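Local structure of inorganic pyrophosphatase (Shewanella sp. AS-11, 6LL8) at residues D15-A20 and P44-I49; A20-Y25 and G138-A143. The protein probably hydrolyses inorganic diphosphate to two phosphates, as a family II pyrophosphatase of the DHH type that binds manganese or magnesium between its two domains. All coordinates share one frame; numbering follows the deposited sequence.

Contact 1 (D15-A20 and P44-I49); sequences DSICGA and PETAFI. With MG (magnesium ion), chain D.
Thr46 meets Ile17 through its methyl CG2, which rests on the branch of Ile17, 3.7 Å from both Ile17 CG2 and Ile17 CB, the two side chains crossing obliquely. The rotamer of Thr46 divides its two branches. CG2 stands anti to the backbone N and reaches Ile17, while OG1, beside that N (chi1 -52°), is hydrogen-bonded to Ser14 and Ser43. Three residues on, Ile49 brings the same kind of branch, CG2, to Cys18 SG at 3.9 Å. This touch is purely apolar; with SG anti to the carbonyl carbon of Cys18 (chi1 -62°), the sulfur reaches toward Ile49. No hydrogen bond joins the segments, and their nearest CA atoms, those of Ile17 and Thr46, are 7.5 Å apart. On the other side of segment 15-20, Asp15 points away from this packing and binds a magnesium ion through OD2 at 2.1 Å, with Asp73, His95 and Asp147 as further ligands. Asn118 holds its OD1. In the DHH domain, the N-terminal turns of helix 14-29 thus lie between helix 44-53 and this metal site, and Glu45 is hydrogen-bonded through OE1 to Ser14 and through OE2 to Ser146. Strand 34-38 touches Ile17 and Ala20, helix 134-147 packs against Cys18 and Ile49, and helix 176-187 against Glu45 and Ile49.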
loop_
_atom_site.group_PDB
_atom_site.type_symbol
_atom_site.label_atom_id
_atom_site.label_comp_id
_atom_site.label_asym_id
_atom_site.label_seq_id
_atom_site.Cartn_x
_atom_site.Cartn_y
_atom_site.Cartn_z
ATOM N N ASP A 15 3.937 4.638 0.649
ATOM C CA ASP A 15 3.176 5.235 1.748
ATOM C C ASP A 15 3.628 4.673 3.082
ATOM O O ASP A 15 3.851 5.430 4.039
ATOM C CB ASP A 15 1.693 4.980 1.513
ATOM C CG ASP A 15 0.695 5.747 2.340
ATOM O OD1 ASP A 15 1.077 6.843 2.846
ATOM O OD2 ASP A 15 -0.479 5.316 2.423
ATOM N N SER A 16 3.794 3.371 3.180
ATOM C CA SER A 16 4.229 2.729 4.425
ATOM C C SER A 16 5.639 3.170 4.814
ATOM O O SER A 16 5.917 3.294 6.012
ATOM C CB SER A 16 4.151 1.220 4.311
ATOM O OG SER A 16 2.850 0.717 4.562
ATOM N N ILE A 17 6.553 3.286 3.871
ATOM C CA ILE A 17 7.956 3.658 4.173
ATOM C C ILE A 17 8.024 5.140 4.481
ATOM O O ILE A 17 8.574 5.569 5.512
ATOM C CB ILE A 17 8.886 3.260 3.022
ATOM C CG1 ILE A 17 8.906 1.745 2.853
ATOM C CG2 ILE A 17 10.260 3.861 3.209
ATOM C CD1 ILE A 17 9.461 0.949 4.018
ATOM N N CYS A 18 7.533 5.957 3.566
ATOM C CA CYS A 18 7.624 7.419 3.713
ATOM C C CYS A 18 6.808 7.876 4.898
ATOM O O CYS A 18 7.206 8.811 5.597
ATOM C CB CYS A 18 7.200 8.117 2.429
ATOM S SG CYS A 18 8.280 7.693 1.018
ATOM N N GLY A 19 5.652 7.258 5.093
ATOM C CA GLY A 19 4.845 7.609 6.263
ATOM C C GLY A 19 5.499 7.258 7.572
ATOM O O GLY A 19 5.411 8.027 8.539
ATOM N N ALA A 20 6.197 6.135 7.638
ATOM C CA ALA A 20 6.937 5.800 8.877
ATOM C C ALA A 20 8.006 6.868 9.148
ATOM O O ALA A 20 8.156 7.309 10.298
ATOM C CB ALA A 20 7.534 4.435 8.774
ATOM N N PRO A 44 11.457 -0.848 -6.046
ATOM C CA PRO A 44 12.181 0.133 -6.858
ATOM C C PRO A 44 11.619 1.545 -6.774
ATOM O O PRO A 44 12.386 2.505 -6.729
ATOM C CB PRO A 44 12.163 -0.461 -8.258
ATOM C CG PRO A 44 12.104 -1.965 -8.002
ATOM C CD PRO A 44 11.199 -2.103 -6.782
ATOM N N GLU A 45 10.297 1.668 -6.770
ATOM C CA GLU A 45 9.681 3.013 -6.686
ATOM C C GLU A 45 10.098 3.687 -5.391
ATOM O O GLU A 45 10.470 4.881 -5.372
ATOM C CB GLU A 45 8.157 2.899 -6.740
ATOM C CG GLU A 45 7.450 4.227 -6.686
ATOM C CD GLU A 45 6.055 4.306 -6.141
ATOM O OE1 GLU A 45 5.833 4.068 -4.998
ATOM O OE2 GLU A 45 5.234 4.742 -6.902
ATOM N N THR A 46 10.020 2.983 -4.265
ATOM C CA THR A 46 10.353 3.607 -2.978
ATOM C C THR A 46 11.835 3.949 -2.932
ATOM O O THR A 46 12.211 4.999 -2.415
ATOM C CB THR A 46 9.955 2.737 -1.785
ATOM O OG1 THR A 46 8.578 2.366 -1.931
ATOM C CG2 THR A 46 10.163 3.470 -0.484
ATOM N N ALA A 47 12.691 3.081 -3.454
ATOM C CA ALA A 47 14.131 3.382 -3.488
ATOM C C ALA A 47 14.353 4.680 -4.267
ATOM O O ALA A 47 15.196 5.492 -3.881
ATOM C CB ALA A 47 14.884 2.208 -4.071
ATOM N N PHE A 48 13.651 4.840 -5.386
ATOM C CA PHE A 48 13.745 6.048 -6.216
ATOM C C PHE A 48 13.383 7.271 -5.407
ATOM O O PHE A 48 14.074 8.308 -5.451
ATOM C CB PHE A 48 12.865 5.859 -7.450
ATOM C CG PHE A 48 12.741 7.063 -8.346
ATOM C CD1 PHE A 48 13.643 7.251 -9.361
ATOM C CD2 PHE A 48 11.726 7.999 -8.179
ATOM C CE1 PHE A 48 13.561 8.357 -10.189
ATOM C CE2 PHE A 48 11.631 9.105 -9.025
ATOM C CZ PHE A 48 12.545 9.254 -10.035
ATOM N N ILE A 49 12.273 7.200 -4.676
ATOM C CA ILE A 49 11.805 8.367 -3.877
ATOM C C ILE A 49 12.851 8.717 -2.803
ATOM O O ILE A 49 13.203 9.891 -2.623
ATOM C CB ILE A 49 10.446 8.051 -3.253
ATOM C CG1 ILE A 49 9.347 7.910 -4.319
ATOM C CG2 ILE A 49 10.077 9.094 -2.203
ATOM C CD1 ILE A 49 8.076 7.276 -3.770
HETATM MG MG MG D . -1.546 3.786 1.444
#

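Contact 2 (A20-Y25 and G138-A143); sequences AIALAY and GIMMCA
Two apolar pairs carry this contact, Ile21 with Ile139 and Ala22 with Met140, and no hydrogen bond joins the two segments. In the isoleucine pair the end of Ile139, CD1, lies against the methyl branch of Ile21, 3.8 Å from Ile21 CG2, with CB and CD1 of Ile21 only slightly further. The two side chains meet at about a right angle. Ile139 gets there by putting CG1 between its backbone N and carbonyl carbon (chi1 69°), the crowded position, and then extending CD1 straight out to the other helix. Phe55 touches both isoleucines, and Phe53 and Ile49 border Ile139 from helix 44-53.

Both segments are helical and belong to the DHH domain, whose parallel sheet has helix 14-29 following its strand 4-7. Helix 134-147 comes much later in the chain and joins that early helix here; the nearest CA atoms, those of Ala22 and Met140, are 7.1 Å apart, at a point where alanine presents only a methyl.

The second pair involves a sulfur. Ala22 CB packs against the flank of Met140, with Met140 CG at 3.7 Å and Met140 SD at 3.8 Å. The methionine's first bond does not point at the partner helix, but its chi1 sets CG beside the backbone N, and an extended chi2 (178°) then carries SD on toward segment 20-25. The bend at chi3 (70°) turns CE off to one side, which leaves CG and SD to make the contact. Asn118 and Leu167 also touch Met140, bringing in helices 117-128 and 158-171.

Among polar groups, the carbonyl of Ala22 is hydrogen-bonded to the hydroxyl of Tyr125, which ties segment 20-25 to helix 117-128 as well.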
loop_
_atom_site.group_PDB
_atom_site.type_symbol
_atom_site.label_atom_id
_atom_site.label_comp_id
_atom_site.label_asym_id
_atom_site.label_seq_id
_atom_site.Cartn_x
_atom_site.Cartn_y
_atom_site.Cartn_z
ATOM N N ALA A 20 6.197 6.135 7.638
ATOM C CA ALA A 20 6.937 5.800 8.877
ATOM C C ALA A 20 8.006 6.868 9.148
ATOM O O ALA A 20 8.156 7.309 10.298
ATOM C CB ALA A 20 7.534 4.435 8.774
ATOM N N ILE A 21 8.737 7.272 8.129
ATOM C CA ILE A 21 9.788 8.311 8.283
ATOM C C ILE A 21 9.122 9.610 8.726
ATOM O O ILE A 21 9.590 10.267 9.667
ATOM C CB ILE A 21 10.556 8.495 6.972
ATOM C CG1 ILE A 21 11.363 7.243 6.634
ATOM C CG2 ILE A 21 11.460 9.716 7.064
ATOM C CD1 ILE A 21 11.983 7.250 5.255
ATOM N N ALA A 22 8.060 10.010 8.048
ATOM C CA ALA A 22 7.425 11.310 8.309
ATOM C C ALA A 22 6.801 11.341 9.702
ATOM O O ALA A 22 6.927 12.360 10.422
ATOM C CB ALA A 22 6.392 11.589 7.246
ATOM N N LEU A 23 6.118 10.286 10.122
ATOM C CA LEU A 23 5.493 10.288 11.450
ATOM C C LEU A 23 6.549 10.144 12.521
ATOM O O LEU A 23 6.421 10.795 13.574
ATOM C CB LEU A 23 4.427 9.215 11.547
ATOM C CG LEU A 23 3.735 9.113 12.899
ATOM C CD1 LEU A 23 3.140 10.414 13.371
ATOM C CD2 LEU A 23 2.676 8.016 12.875
ATOM N N ALA A 24 7.597 9.340 12.329
ATOM C CA ALA A 24 8.656 9.276 13.362
ATOM C C ALA A 24 9.260 10.664 13.568
ATOM O O ALA A 24 9.546 11.056 14.712
ATOM C CB ALA A 24 9.713 8.272 13.006
ATOM N N TYR A 25 9.496 11.413 12.504
ATOM C CA TYR A 25 10.076 12.765 12.644
ATOM C C TYR A 25 9.143 13.610 13.489
ATOM O O TYR A 25 9.566 14.315 14.418
ATOM C CB TYR A 25 10.322 13.383 11.276
ATOM C CG TYR A 25 10.856 14.797 11.374
ATOM C CD1 TYR A 25 12.194 15.049 11.580
ATOM C CD2 TYR A 25 10.004 15.871 11.328
ATOM C CE1 TYR A 25 12.634 16.355 11.692
ATOM C CE2 TYR A 25 10.414 17.179 11.491
ATOM C CZ TYR A 25 11.754 17.421 11.659
ATOM O OH TYR A 25 12.211 18.720 11.811
ATOM N N GLY A 138 9.025 16.297 0.530
ATOM C CA GLY A 138 9.181 15.671 -0.778
ATOM C C GLY A 138 8.728 14.224 -0.766
ATOM O O GLY A 138 8.060 13.785 -1.692
ATOM N N ILE A 139 9.164 13.460 0.239
ATOM C CA ILE A 139 8.801 12.030 0.247
ATOM C C ILE A 139 7.308 11.898 0.546
ATOM O O ILE A 139 6.671 10.972 0.007
ATOM C CB ILE A 139 9.706 11.186 1.149
ATOM C CG1 ILE A 139 9.530 11.461 2.642
ATOM C CG2 ILE A 139 11.152 11.307 0.703
ATOM C CD1 ILE A 139 10.286 10.500 3.527
ATOM N N MET A 140 6.730 12.744 1.378
ATOM C CA MET A 140 5.286 12.699 1.632
ATOM C C MET A 140 4.508 12.987 0.347
ATOM O O MET A 140 3.538 12.304 0.019
ATOM C CB MET A 140 4.909 13.692 2.723
ATOM C CG MET A 140 5.441 13.356 4.116
ATOM S SD MET A 140 5.021 14.592 5.343
ATOM C CE MET A 140 3.264 14.326 5.502
ATOM N N MET A 141 4.958 14.002 -0.374
ATOM C CA MET A 141 4.353 14.367 -1.660
ATOM C C MET A 141 4.378 13.169 -2.606
ATOM O O MET A 141 3.366 12.846 -3.246
ATOM C CB MET A 141 5.132 15.537 -2.237
ATOM C CG MET A 141 4.608 16.037 -3.579
ATOM S SD MET A 141 5.850 16.880 -4.585
ATOM C CE MET A 141 6.889 15.482 -4.984
ATOM N N CYS A 142 5.537 12.527 -2.706
ATOM C CA CYS A 142 5.672 11.365 -3.609
ATOM C C CYS A 142 4.720 10.259 -3.170
ATOM O O CYS A 142 4.087 9.605 -4.025
ATOM C CB CYS A 142 7.093 10.844 -3.649
ATOM S SG CYS A 142 8.243 11.914 -4.516
ATOM N N ALA A 143 4.653 9.974 -1.879
ATOM C CA ALA A 143 3.753 8.910 -1.419
ATOM C C ALA A 143 2.311 9.185 -1.838
ATOM O O ALA A 143 1.603 8.255 -2.277
ATOM C CB ALA A 143 3.834 8.760 0.075
#

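In the fold
Starting from the N terminus, strand 4-7 leads into helix 14-29, which supplies the first segment of both contacts, with Ala20 common to the two. The chain then runs through strand 34-38 to helix 44-53, where contact 1 closes a short loop of 23 residues. Contact 2 closes a far longer one: 112 residues, taking in further sheet strands and helix 117-128, separate 20-25 from 138-143. The loops cross: 20-25 starts before the first loop has closed, and 138-143 lies beyond its end at 44-49. With their centres 8 Å apart, the contacts also meet directly, Ile49 packing on Cys142 and Ile139, and Cys18 on Ile139, so helices 14-29, 44-53 and 134-147 share one apolar core.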